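Local coordinates for CrtC domain-containing protein (Fusarium vanettenii 77-13-4, PDB 7A0Q) that probably hydrates the prenyl side chain of the phytoalexin kievitone, using a fold of two lipocalin-like beta domains, at residues A[235-240]-A[264-269]; A[166-171]-A[217-222]; A[222-227]-A[231-236]. One frame throughout, in Å; residues are numbered along the deposited sequence.

Contact 1 of 3, residues A[235-240]-A[264-269]; sequences AWIFSD and LEFTPI. With NAG (2-acetamido-2-deoxy-beta-D-glucopyranose), chain C.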
loop_
_atom_site.group_PDB
_atom_site.type_symbol
_atom_site.label_atom_id
_atom_site.label_comp_id
_atom_site.label_asym_id
_atom_site.label_seq_id
_atom_site.Cartn_x
_atom_site.Cartn_y
_atom_site.Cartn_z
ATOM N N ALA A 235 -0.038 -3.243 9.053
ATOM C CA ALA A 235 -0.199 -2.751 10.419
ATOM C C ALA A 235 -0.843 -1.374 10.419
ATOM O O ALA A 235 -0.403 -0.479 9.692
ATOM C CB ALA A 235 1.156 -2.684 11.138
ATOM N N TRP A 236 -1.840 -1.191 11.286
ATOM C CA TRP A 236 -2.590 0.058 11.373
ATOM C C TRP A 236 -2.460 0.674 12.761
ATOM O O TRP A 236 -2.604 -0.021 13.774
ATOM C CB TRP A 236 -4.081 -0.166 11.105
ATOM C CG TRP A 236 -4.453 -0.444 9.670
ATOM C CD1 TRP A 236 -4.568 -1.664 9.080
ATOM C CD2 TRP A 236 -4.822 0.525 8.688
ATOM N NE1 TRP A 236 -4.962 -1.516 7.757
ATOM C CE2 TRP A 236 -5.125 -0.178 7.497
ATOM C CE3 TRP A 236 -4.906 1.925 8.690
ATOM C CZ2 TRP A 236 -5.524 0.474 6.331
ATOM C CZ3 TRP A 236 -5.308 2.567 7.535
ATOM C CH2 TRP A 236 -5.609 1.843 6.368
ATOM N N ILE A 237 -2.273 1.995 12.803
ATOM C CA ILE A 237 -2.273 2.751 14.062
ATOM C C ILE A 237 -3.133 3.995 13.866
ATOM O O ILE A 237 -2.886 4.784 12.950
ATOM C CB ILE A 237 -0.854 3.146 14.503
ATOM C CG1 ILE A 237 0.075 1.931 14.516
ATOM C CG2 ILE A 237 -0.898 3.800 15.884
ATOM C CD1 ILE A 237 0.870 1.781 13.229
ATOM N N PHE A 238 -4.138 4.173 14.726
ATOM C CA PHE A 238 -4.974 5.375 14.694
ATOM C C PHE A 238 -5.866 5.372 15.924
ATOM O O PHE A 238 -6.072 4.339 16.558
ATOM C CB PHE A 238 -5.829 5.480 13.416
ATOM C CG PHE A 238 -6.704 4.272 13.158
ATOM C CD1 PHE A 238 -7.953 4.163 13.754
ATOM C CD2 PHE A 238 -6.280 3.254 12.305
ATOM C CE1 PHE A 238 -8.770 3.067 13.528
ATOM C CE2 PHE A 238 -7.091 2.139 12.072
ATOM C CZ PHE A 238 -8.340 2.047 12.678
ATOM N N SER A 239 -6.410 6.542 16.241
ATOM C CA SER A 239 -7.322 6.661 17.372
ATOM C C SER A 239 -8.760 6.421 16.942
ATOM O O SER A 239 -9.169 6.805 15.840
ATOM C CB SER A 239 -7.209 8.047 18.002
ATOM O OG SER A 239 -5.897 8.289 18.464
ATOM N N ASP A 240 -9.529 5.793 17.829
ATOM C CA ASP A 240 -10.962 5.620 17.637
ATOM C C ASP A 240 -11.677 6.530 18.628
ATOM O O ASP A 240 -11.848 6.153 19.796
ATOM C CB ASP A 240 -11.368 4.157 17.859
ATOM C CG ASP A 240 -12.851 3.923 17.649
ATOM O OD1 ASP A 240 -13.625 4.904 17.577
ATOM O OD2 ASP A 240 -13.259 2.748 17.550
ATOM N N LEU A 264 0.156 -3.984 18.879
ATOM C CA LEU A 264 1.510 -3.444 18.790
ATOM C C LEU A 264 1.609 -2.125 19.550
ATOM O O LEU A 264 0.609 -1.463 19.832
ATOM C CB LEU A 264 1.968 -3.255 17.327
ATOM C CG LEU A 264 1.226 -2.245 16.445
ATOM C CD1 LEU A 264 1.681 -0.803 16.657
ATOM C CD2 LEU A 264 1.371 -2.627 14.972
ATOM N N GLU A 265 2.841 -1.760 19.882
ATOM C CA GLU A 265 3.165 -0.446 20.425
ATOM C C GLU A 265 3.880 0.356 19.346
ATOM O O GLU A 265 4.812 -0.148 18.713
ATOM C CB GLU A 265 4.041 -0.568 21.676
ATOM C CG GLU A 265 3.377 -1.326 22.805
ATOM C CD GLU A 265 4.287 -1.498 24.007
ATOM O OE1 GLU A 265 5.372 -0.878 24.025
ATOM O OE2 GLU A 265 3.910 -2.252 24.927
ATOM N N PHE A 266 3.451 1.604 19.157
ATOM C CA PHE A 266 3.888 2.453 18.056
ATOM C C PHE A 266 4.600 3.672 18.619
ATOM O O PHE A 266 4.053 4.359 19.484
ATOM C CB PHE A 266 2.672 2.872 17.222
ATOM C CG PHE A 266 2.915 4.021 16.272
ATOM C CD1 PHE A 266 3.477 3.806 15.018
ATOM C CD2 PHE A 266 2.497 5.308 16.601
ATOM C CE1 PHE A 266 3.662 4.859 14.135
ATOM C CE2 PHE A 266 2.681 6.364 15.720
ATOM C CZ PHE A 266 3.255 6.142 14.489
ATOM N N THR A 267 5.806 3.943 18.130
ATOM C CA THR A 267 6.564 5.118 18.562
ATOM C C THR A 267 7.046 5.884 17.342
ATOM O O THR A 267 7.960 5.407 16.637
ATOM C CB THR A 267 7.751 4.731 19.437
ATOM O OG1 THR A 267 7.283 4.041 20.601
ATOM C CG2 THR A 267 8.512 5.994 19.886
ATOM N N PRO A 268 6.476 7.046 17.043
ATOM C CA PRO A 268 7.032 7.879 15.972
ATOM C C PRO A 268 8.217 8.675 16.498
ATOM O O PRO A 268 8.194 9.199 17.615
ATOM C CB PRO A 268 5.860 8.790 15.598
ATOM C CG PRO A 268 5.117 8.959 16.909
ATOM C CD PRO A 268 5.307 7.673 17.689
ATOM N N ILE A 269 9.264 8.758 15.685
ATOM C CA ILE A 269 10.521 9.375 16.091
ATOM C C ILE A 269 10.777 10.579 15.201
ATOM O O ILE A 269 10.749 10.468 13.969
ATOM C CB ILE A 269 11.684 8.371 16.029
ATOM C CG1 ILE A 269 11.412 7.211 16.991
ATOM C CG2 ILE A 269 13.003 9.047 16.402
ATOM C CD1 ILE A 269 12.282 6.009 16.776
HETATM C C1 NAG C . -2.287 11.450 14.268
HETATM C C2 NAG C . -1.027 10.687 14.637
HETATM C C3 NAG C . -0.509 11.150 16.001
HETATM C C4 NAG C . -0.381 12.666 16.078
HETATM C C5 NAG C . -1.637 13.367 15.579
HETATM C C6 NAG C . -1.430 14.851 15.391
HETATM C C7 NAG C . -0.656 8.379 13.872
HETATM C C8 NAG C . -0.993 6.941 14.103
HETATM N N2 NAG C . -1.268 9.253 14.673
HETATM O O3 NAG C . 0.758 10.541 16.231
HETATM O O4 NAG C . -0.228 13.033 17.446
HETATM O O5 NAG C . -2.020 12.855 14.294
HETATM O O6 NAG C . -0.371 15.097 14.475
HETATM O O7 NAG C . 0.115 8.734 12.986
#

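Contact 2 of 3, residues A[166-171]-A[217-222]; sequences FQFGEG and SNWTWF. With NAG (2-acetamido-2-deoxy-beta-D-glucopyranose), chain C.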
loop_
_atom_site.group_PDB
_atom_site.type_symbol
_atom_site.label_atom_id
_atom_site.label_comp_id
_atom_site.label_asym_id
_atom_site.label_seq_id
_atom_site.Cartn_x
_atom_site.Cartn_y
_atom_site.Cartn_z
ATOM N N PHE A 166 -12.369 -5.013 9.670
ATOM C CA PHE A 166 -12.123 -4.519 11.027
ATOM C C PHE A 166 -12.768 -3.140 11.173
ATOM O O PHE A 166 -13.216 -2.530 10.197
ATOM C CB PHE A 166 -10.616 -4.500 11.363
ATOM C CG PHE A 166 -9.783 -3.560 10.517
ATOM C CD1 PHE A 166 -9.233 -3.992 9.310
ATOM C CD2 PHE A 166 -9.498 -2.263 10.951
ATOM C CE1 PHE A 166 -8.444 -3.141 8.542
ATOM C CE2 PHE A 166 -8.713 -1.413 10.191
ATOM C CZ PHE A 166 -8.177 -1.853 8.973
ATOM N N GLN A 167 -12.839 -2.667 12.421
ATOM C CA GLN A 167 -13.456 -1.374 12.709
ATOM C C GLN A 167 -12.520 -0.229 12.318
ATOM O O GLN A 167 -11.349 -0.212 12.707
ATOM C CB GLN A 167 -13.818 -1.283 14.194
ATOM C CG GLN A 167 -14.674 -0.068 14.537
ATOM C CD GLN A 167 -16.149 -0.334 14.338
ATOM O OE1 GLN A 167 -16.531 -1.376 13.803
ATOM N NE2 GLN A 167 -16.995 0.597 14.789
ATOM N N PHE A 168 -13.040 0.735 11.549
ATOM C CA PHE A 168 -12.217 1.784 10.931
ATOM C C PHE A 168 -13.036 3.064 10.915
ATOM O O PHE A 168 -13.915 3.235 10.063
ATOM C CB PHE A 168 -11.807 1.377 9.519
ATOM C CG PHE A 168 -10.849 2.327 8.839
ATOM C CD1 PHE A 168 -9.535 2.418 9.243
ATOM C CD2 PHE A 168 -11.264 3.092 7.752
ATOM C CE1 PHE A 168 -8.643 3.263 8.612
ATOM C CE2 PHE A 168 -10.372 3.941 7.099
ATOM C CZ PHE A 168 -9.060 4.026 7.535
ATOM N N GLY A 169 -12.743 3.963 11.847
ATOM C CA GLY A 169 -13.593 5.118 12.034
ATOM C C GLY A 169 -14.862 4.727 12.759
ATOM O O GLY A 169 -14.843 3.841 13.621
ATOM N N GLU A 170 -15.979 5.349 12.393
ATOM C CA GLU A 170 -17.235 5.069 13.076
ATOM C C GLU A 170 -17.849 3.733 12.677
ATOM O O GLU A 170 -18.754 3.256 13.371
ATOM C CB GLU A 170 -18.231 6.201 12.823
ATOM C CG GLU A 170 -19.281 6.318 13.914
ATOM C CD GLU A 170 -20.309 7.405 13.641
ATOM O OE1 GLU A 170 -20.443 7.836 12.475
ATOM O OE2 GLU A 170 -20.988 7.818 14.603
ATOM N N GLY A 171 -17.361 3.100 11.613
ATOM C CA GLY A 171 -17.934 1.853 11.141
ATOM C C GLY A 171 -16.882 0.868 10.670
ATOM O O GLY A 171 -15.789 0.797 11.243
ATOM N N SER A 217 -9.357 10.404 11.976
ATOM C CA SER A 217 -8.794 11.715 11.667
ATOM C C SER A 217 -7.454 11.595 10.954
ATOM O O SER A 217 -7.132 12.406 10.079
ATOM C CB SER A 217 -8.641 12.539 12.950
ATOM O OG SER A 217 -7.701 11.932 13.828
ATOM N N ASN A 218 -6.655 10.597 11.325
ATOM C CA ASN A 218 -5.347 10.387 10.722
ATOM C C ASN A 218 -4.851 9.019 11.152
ATOM O O ASN A 218 -5.308 8.463 12.156
ATOM C CB ASN A 218 -4.337 11.488 11.096
ATOM C CG ASN A 218 -3.994 11.561 12.592
ATOM O OD1 ASN A 218 -4.838 11.872 13.439
ATOM N ND2 ASN A 218 -2.729 11.298 12.909
ATOM N N TRP A 219 -3.923 8.473 10.375
ATOM C CA TRP A 219 -3.386 7.160 10.694
ATOM C C TRP A 219 -1.973 7.028 10.155
ATOM O O TRP A 219 -1.519 7.818 9.323
ATOM C CB TRP A 219 -4.265 6.030 10.127
ATOM C CG TRP A 219 -4.413 6.020 8.613
ATOM C CD1 TRP A 219 -3.536 5.497 7.700
ATOM C CD2 TRP A 219 -5.524 6.521 7.860
ATOM N NE1 TRP A 219 -4.031 5.658 6.426
ATOM C CE2 TRP A 219 -5.249 6.278 6.495
ATOM C CE3 TRP A 219 -6.718 7.162 8.205
ATOM C CZ2 TRP A 219 -6.128 6.646 5.481
ATOM C CZ3 TRP A 219 -7.594 7.530 7.194
ATOM C CH2 TRP A 219 -7.290 7.272 5.847
ATOM N N THR A 220 -1.292 5.996 10.636
ATOM C CA THR A 220 -0.102 5.466 9.989
ATOM C C THR A 220 -0.370 4.007 9.657
ATOM O O THR A 220 -0.898 3.265 10.498
ATOM C CB THR A 220 1.136 5.596 10.882
ATOM O OG1 THR A 220 1.355 6.982 11.183
ATOM C CG2 THR A 220 2.378 5.037 10.178
ATOM N N TRP A 221 -0.007 3.608 8.433
ATOM C CA TRP A 221 -0.092 2.222 7.986
ATOM C C TRP A 221 1.289 1.760 7.547
ATOM O O TRP A 221 1.977 2.465 6.795
ATOM C CB TRP A 221 -1.092 2.076 6.832
ATOM C CG TRP A 221 -1.227 0.682 6.251
ATOM C CD1 TRP A 221 -1.773 -0.414 6.868
ATOM C CD2 TRP A 221 -0.844 0.253 4.933
ATOM N NE1 TRP A 221 -1.743 -1.505 6.014
ATOM C CE2 TRP A 221 -1.180 -1.120 4.826
ATOM C CE3 TRP A 221 -0.256 0.895 3.837
ATOM C CZ2 TRP A 221 -0.945 -1.861 3.664
ATOM C CZ3 TRP A 221 -0.023 0.156 2.670
ATOM C CH2 TRP A 221 -0.359 -1.212 2.603
ATOM N N PHE A 222 1.676 0.571 7.987
ATOM C CA PHE A 222 2.917 -0.061 7.565
ATOM C C PHE A 222 2.634 -1.309 6.740
ATOM O O PHE A 222 1.789 -2.138 7.105
ATOM C CB PHE A 222 3.783 -0.464 8.756
ATOM C CG PHE A 222 4.366 0.689 9.504
ATOM C CD1 PHE A 222 5.557 1.271 9.083
ATOM C CD2 PHE A 222 3.738 1.186 10.638
ATOM C CE1 PHE A 222 6.110 2.342 9.775
ATOM C CE2 PHE A 222 4.290 2.254 11.344
ATOM C CZ PHE A 222 5.471 2.830 10.919
HETATM C C1 NAG C . -2.287 11.450 14.268
HETATM C C2 NAG C . -1.027 10.687 14.637
HETATM C C3 NAG C . -0.509 11.150 16.001
HETATM C C4 NAG C . -0.381 12.666 16.078
HETATM C C5 NAG C . -1.637 13.367 15.579
HETATM C C6 NAG C . -1.430 14.851 15.391
HETATM C C7 NAG C . -0.656 8.379 13.872
HETATM C C8 NAG C . -0.993 6.941 14.103
HETATM N N2 NAG C . -1.268 9.253 14.673
HETATM O O3 NAG C . 0.758 10.541 16.231
HETATM O O4 NAG C . -0.228 13.033 17.446
HETATM O O5 NAG C . -2.020 12.855 14.294
HETATM O O6 NAG C . -0.371 15.097 14.475
HETATM O O7 NAG C . 0.115 8.734 12.986
#

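Contact 3 of 3, residues A[222-227]-A[231-236]; sequences FQLHIP and YKISAW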
loop_
_atom_site.group_PDB
_atom_site.type_symbol
_atom_site.label_atom_id
_atom_site.label_comp_id
_atom_site.label_asym_id
_atom_site.label_seq_id
_atom_site.Cartn_x
_atom_site.Cartn_y
_atom_site.Cartn_z
ATOM N N PHE A 222 1.676 0.571 7.987
ATOM C CA PHE A 222 2.917 -0.061 7.565
ATOM C C PHE A 222 2.634 -1.309 6.740
ATOM O O PHE A 222 1.789 -2.138 7.105
ATOM C CB PHE A 222 3.783 -0.464 8.756
ATOM C CG PHE A 222 4.366 0.689 9.504
ATOM C CD1 PHE A 222 5.557 1.271 9.083
ATOM C CD2 PHE A 222 3.738 1.186 10.638
ATOM C CE1 PHE A 222 6.110 2.342 9.775
ATOM C CE2 PHE A 222 4.290 2.254 11.344
ATOM C CZ PHE A 222 5.471 2.830 10.919
ATOM N N GLN A 223 3.397 -1.456 5.663
ATOM C CA GLN A 223 3.392 -2.632 4.801
ATOM C C GLN A 223 4.813 -3.179 4.825
ATOM O O GLN A 223 5.723 -2.537 4.297
ATOM C CB GLN A 223 2.976 -2.237 3.385
ATOM C CG GLN A 223 3.050 -3.376 2.391
ATOM C CD GLN A 223 3.377 -2.921 0.981
ATOM O OE1 GLN A 223 4.268 -3.481 0.341
ATOM N NE2 GLN A 223 2.644 -1.922 0.475
ATOM N N LEU A 224 5.022 -4.345 5.439
ATOM C CA LEU A 224 6.381 -4.824 5.689
ATOM C C LEU A 224 6.656 -6.175 5.039
ATOM O O LEU A 224 5.822 -7.090 5.083
ATOM C CB LEU A 224 6.668 -4.919 7.193
ATOM C CG LEU A 224 6.360 -3.656 8.004
ATOM C CD1 LEU A 224 6.642 -3.903 9.488
ATOM C CD2 LEU A 224 7.126 -2.421 7.472
ATOM N N HIS A 225 7.863 -6.303 4.487
ATOM C CA HIS A 225 8.383 -7.543 3.918
ATOM C C HIS A 225 9.663 -7.936 4.646
ATOM O O HIS A 225 10.500 -7.077 4.937
ATOM C CB HIS A 225 8.691 -7.393 2.422
ATOM C CG HIS A 225 7.524 -6.911 1.620
ATOM N ND1 HIS A 225 6.729 -7.758 0.880
ATOM C CD2 HIS A 225 6.983 -5.677 1.495
ATOM C CE1 HIS A 225 5.762 -7.060 0.304
ATOM N NE2 HIS A 225 5.888 -5.796 0.674
ATOM N N ILE A 226 9.797 -9.227 4.946
ATOM C CA ILE A 226 11.008 -9.769 5.568
ATOM C C ILE A 226 11.554 -10.845 4.635
ATOM O O ILE A 226 11.123 -12.006 4.702
ATOM C CB ILE A 226 10.729 -10.317 6.978
ATOM C CG1 ILE A 226 10.143 -9.209 7.856
ATOM C CG2 ILE A 226 12.022 -10.876 7.605
ATOM C CD1 ILE A 226 9.633 -9.688 9.214
ATOM N N PRO A 227 12.481 -10.493 3.738
ATOM C CA PRO A 227 12.865 -11.408 2.644
ATOM C C PRO A 227 13.312 -12.801 3.063
ATOM O O PRO A 227 13.155 -13.741 2.272
ATOM C CB PRO A 227 14.003 -10.645 1.952
ATOM C CG PRO A 227 13.661 -9.199 2.175
ATOM C CD PRO A 227 12.989 -9.125 3.531
ATOM N N TYR A 231 6.689 -13.950 5.950
ATOM C CA TYR A 231 5.884 -13.002 6.713
ATOM C C TYR A 231 5.571 -11.750 5.901
ATOM O O TYR A 231 6.473 -11.089 5.377
ATOM C CB TYR A 231 6.626 -12.603 7.991
ATOM C CG TYR A 231 6.721 -13.691 9.033
ATOM C CD1 TYR A 231 5.580 -14.332 9.507
ATOM C CD2 TYR A 231 7.955 -14.076 9.550
ATOM C CE1 TYR A 231 5.660 -15.328 10.474
ATOM C CE2 TYR A 231 8.042 -15.075 10.516
ATOM C CZ TYR A 231 6.892 -15.689 10.975
ATOM O OH TYR A 231 6.974 -16.680 11.942
ATOM N N LYS A 232 4.288 -11.402 5.829
ATOM C CA LYS A 232 3.848 -10.152 5.222
ATOM C C LYS A 232 2.996 -9.432 6.251
ATOM O O LYS A 232 2.040 -10.011 6.782
ATOM C CB LYS A 232 3.054 -10.398 3.929
ATOM C CG LYS A 232 3.791 -11.236 2.876
ATOM C CD LYS A 232 5.084 -10.540 2.432
ATOM C CE LYS A 232 5.835 -11.360 1.402
ATOM N NZ LYS A 232 7.177 -10.762 1.082
ATOM N N ILE A 233 3.344 -8.186 6.548
ATOM C CA ILE A 233 2.761 -7.465 7.673
ATOM C C ILE A 233 1.992 -6.256 7.160
ATOM O O ILE A 233 2.535 -5.440 6.409
ATOM C CB ILE A 233 3.835 -7.016 8.671
ATOM C CG1 ILE A 233 4.643 -8.225 9.128
ATOM C CG2 ILE A 233 3.185 -6.278 9.855
ATOM C CD1 ILE A 233 5.801 -7.865 10.018
ATOM N N SER A 234 0.749 -6.117 7.621
ATOM C CA SER A 234 -0.098 -4.964 7.319
ATOM C C SER A 234 -0.567 -4.404 8.656
ATOM O O SER A 234 -1.363 -5.041 9.346
ATOM C CB SER A 234 -1.276 -5.388 6.438
ATOM O OG SER A 234 -2.206 -4.346 6.224
ATOM N N ALA A 235 -0.038 -3.243 9.053
ATOM C CA ALA A 235 -0.199 -2.751 10.419
ATOM C C ALA A 235 -0.843 -1.374 10.419
ATOM O O ALA A 235 -0.403 -0.479 9.692
ATOM C CB ALA A 235 1.156 -2.684 11.138
ATOM N N TRP A 236 -1.840 -1.191 11.286
ATOM C CA TRP A 236 -2.590 0.058 11.373
ATOM C C TRP A 236 -2.460 0.674 12.761
ATOM O O TRP A 236 -2.604 -0.021 13.774
ATOM C CB TRP A 236 -4.081 -0.166 11.105
ATOM C CG TRP A 236 -4.453 -0.444 9.670
ATOM C CD1 TRP A 236 -4.568 -1.664 9.080
ATOM C CD2 TRP A 236 -4.822 0.525 8.688
ATOM N NE1 TRP A 236 -4.962 -1.516 7.757
ATOM C CE2 TRP A 236 -5.125 -0.178 7.497
ATOM C CE3 TRP A 236 -4.906 1.925 8.690
ATOM C CZ2 TRP A 236 -5.524 0.474 6.331
ATOM C CZ3 TRP A 236 -5.308 2.567 7.535
ATOM C CH2 TRP A 236 -5.609 1.843 6.368
HETATM O O HOH W 1 8.355 -11.572 3.613
#

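Contact 1 of 3, residues A[235-240]-A[264-269]
The ring of Phe266 has the branched side chain of Ile237 over one face and the backbone N of Pro268, two residues on, over the rim of the opposite face. On the Ile237 face CB stands above the rim of the ring and the two branches reach its two sides: Ile237 CD1 lies 3.8 Å from Phe266 CD1, and Ile237 CG2 lies 3.8 Å from Phe266 CD2. A beta-branched residue suits this place, since its two arms reach both flanks of the ring. The N-acetyl methyl C8 of the glycan sugar NAG approaches obliquely, 4.1 Å from Phe266 CE2, and also rests on Ile237 CG2 at 3.6 Å. Both strands belong to the eight-stranded antiparallel lipocalin-like barrel; they are not neighbours in it, strand 245-253 running between them, and the short segments cross at 72° as they face each other through the interior. Contact is therefore made by side chains alone. Leu264 takes the less common chi1 of 64°, with CG between the backbone N and the carbonyl carbon, and its two methyls divide the work: CD1 packs on Ile237 CG1, and CD2 meets Ala235 CB at 3.8 Å, where a small residue lets the leucine approach the strand.

Contact 2 of 3, residues A[166-171]-A[217-222]
Aromatic packing carries this contact: Phe168 sends the edge of its ring toward one face of the Trp219 indole. The pair is edge-to-face, with Phe168 and the six-membered ring of Trp219 centred 5.3 Å apart and their planes at 60°. The touching atom is Phe168 CZ, 3.8 Å from Trp219 CZ3 and displaced toward the rim of the indole. Phe168 reaches that far because its CG lies anti to the backbone N (chi1 -175°), which carries the ring away from its own backbone toward the indole. Trp236 and Phe238 of strand 232-240 also meet Phe168, and Trp236 meets Trp219, so broad flat rings fill a buried space between the strands.

Polar bonds hold the pair and its surroundings. The indole NE1 of Trp219 is hydrogen-bonded to Glu340, which satisfies a buried donor. Phe168 N bonds to Gly171 O at 2.8 Å within a type II' turn; Gly169 has a positive phi of 76°, a conformation that glycine adopts readily.

The covalent link is on the other side of the strand, where Asn218 ND2 is joined to NAG C1. Ser217 OG donates to Asn218 OD1 over 2.9 Å, in the carbonyl plane and on a lone pair, which steadies the amide. Thr220 OG1 donates to NAG O7 at 2.8 Å, holding the acetamido arm against the protein. Asn218, Trp219 and Thr220 thus form an N-glycosylation sequon, Asn-X-Thr, in the first barrel strand of the C-terminal lipocalin-like domain, while Phe168, from the CrtC N-terminal lipocalin domain, packs on its middle residue, Trp219, at the interface of the two domains.

Contact 3 of 3, residues A[222-227]-A[231-236]
Phe222 and Leu224 pair with Ala235 and Ile233 in an antiparallel beta hairpin, the first two strands of the lipocalin-like barrel. The regular part is its Phe222 end. Phe222 and Ala235 exchange two backbone hydrogen bonds, and so do Leu224 and Ile233, between which Ile233 N donates to Leu224 O at 3.1 Å. On the face that carries these four residues the side chains are apolar and close: Leu224 CB lies 3.8 Å from Ile233 CB, and the two side chains cross obliquely. Strand 317-328 adds Ile322 and Phe324 against Leu224, so aliphatic residues suit this buried side.

Toward the turn the pairing loosens. Ile226 N is 3.8 Å from Tyr231 O, too far for a direct bond, and water 1 stands between them: it accepts from Ile226 N at 3.1 Å and lies 2.6 Å from Tyr231 O. The apolar packing nevertheless continues, with Ile226 CD1 4.3 Å from Ile233 CD1.

The other face, with Gln223, His225, Lys232 and Ser234, is polar though buried. Gln223 OE1, which also bonds to Tyr64, accepts from His225 NE2 on a lone pair at 2.8 Å. That bond implies a proton on NE2, which fits ND1 acting as acceptor. Lys232 folds back by a bend at chi2 (-61°) to bring its amine to the ring edge, while water 1 accepts a second bond from the same nitrogen. Lys232 NZ donates to His225 ND1 at 3.0 Å, 8° out of the imidazole plane.

Strands 218-225 and 232-240 tie the three contacts together: contact 3 is their hairpin, contact 2 opens from the first strand toward the N-terminal lipocalin domain, and contact 1 crosses the barrel interior from the second. Contacts 1 and 2 have centres about 10 Å apart and touch the same NAG. Contacts 1 and 3, about 14 Å apart, share Ala235 and Trp236, and Phe266 CE1 packs 3.9 Å from Phe222 CE2. Contacts 2 and 3 share Phe222; Trp221 NE1 reaches Ser234 OG at 2.9 Å. The glycan marks no substrate pocket, whereas an imidazole, probably from the crystallisation liquor, lies about 5 Å from the side chain of Trp219 and may mark one.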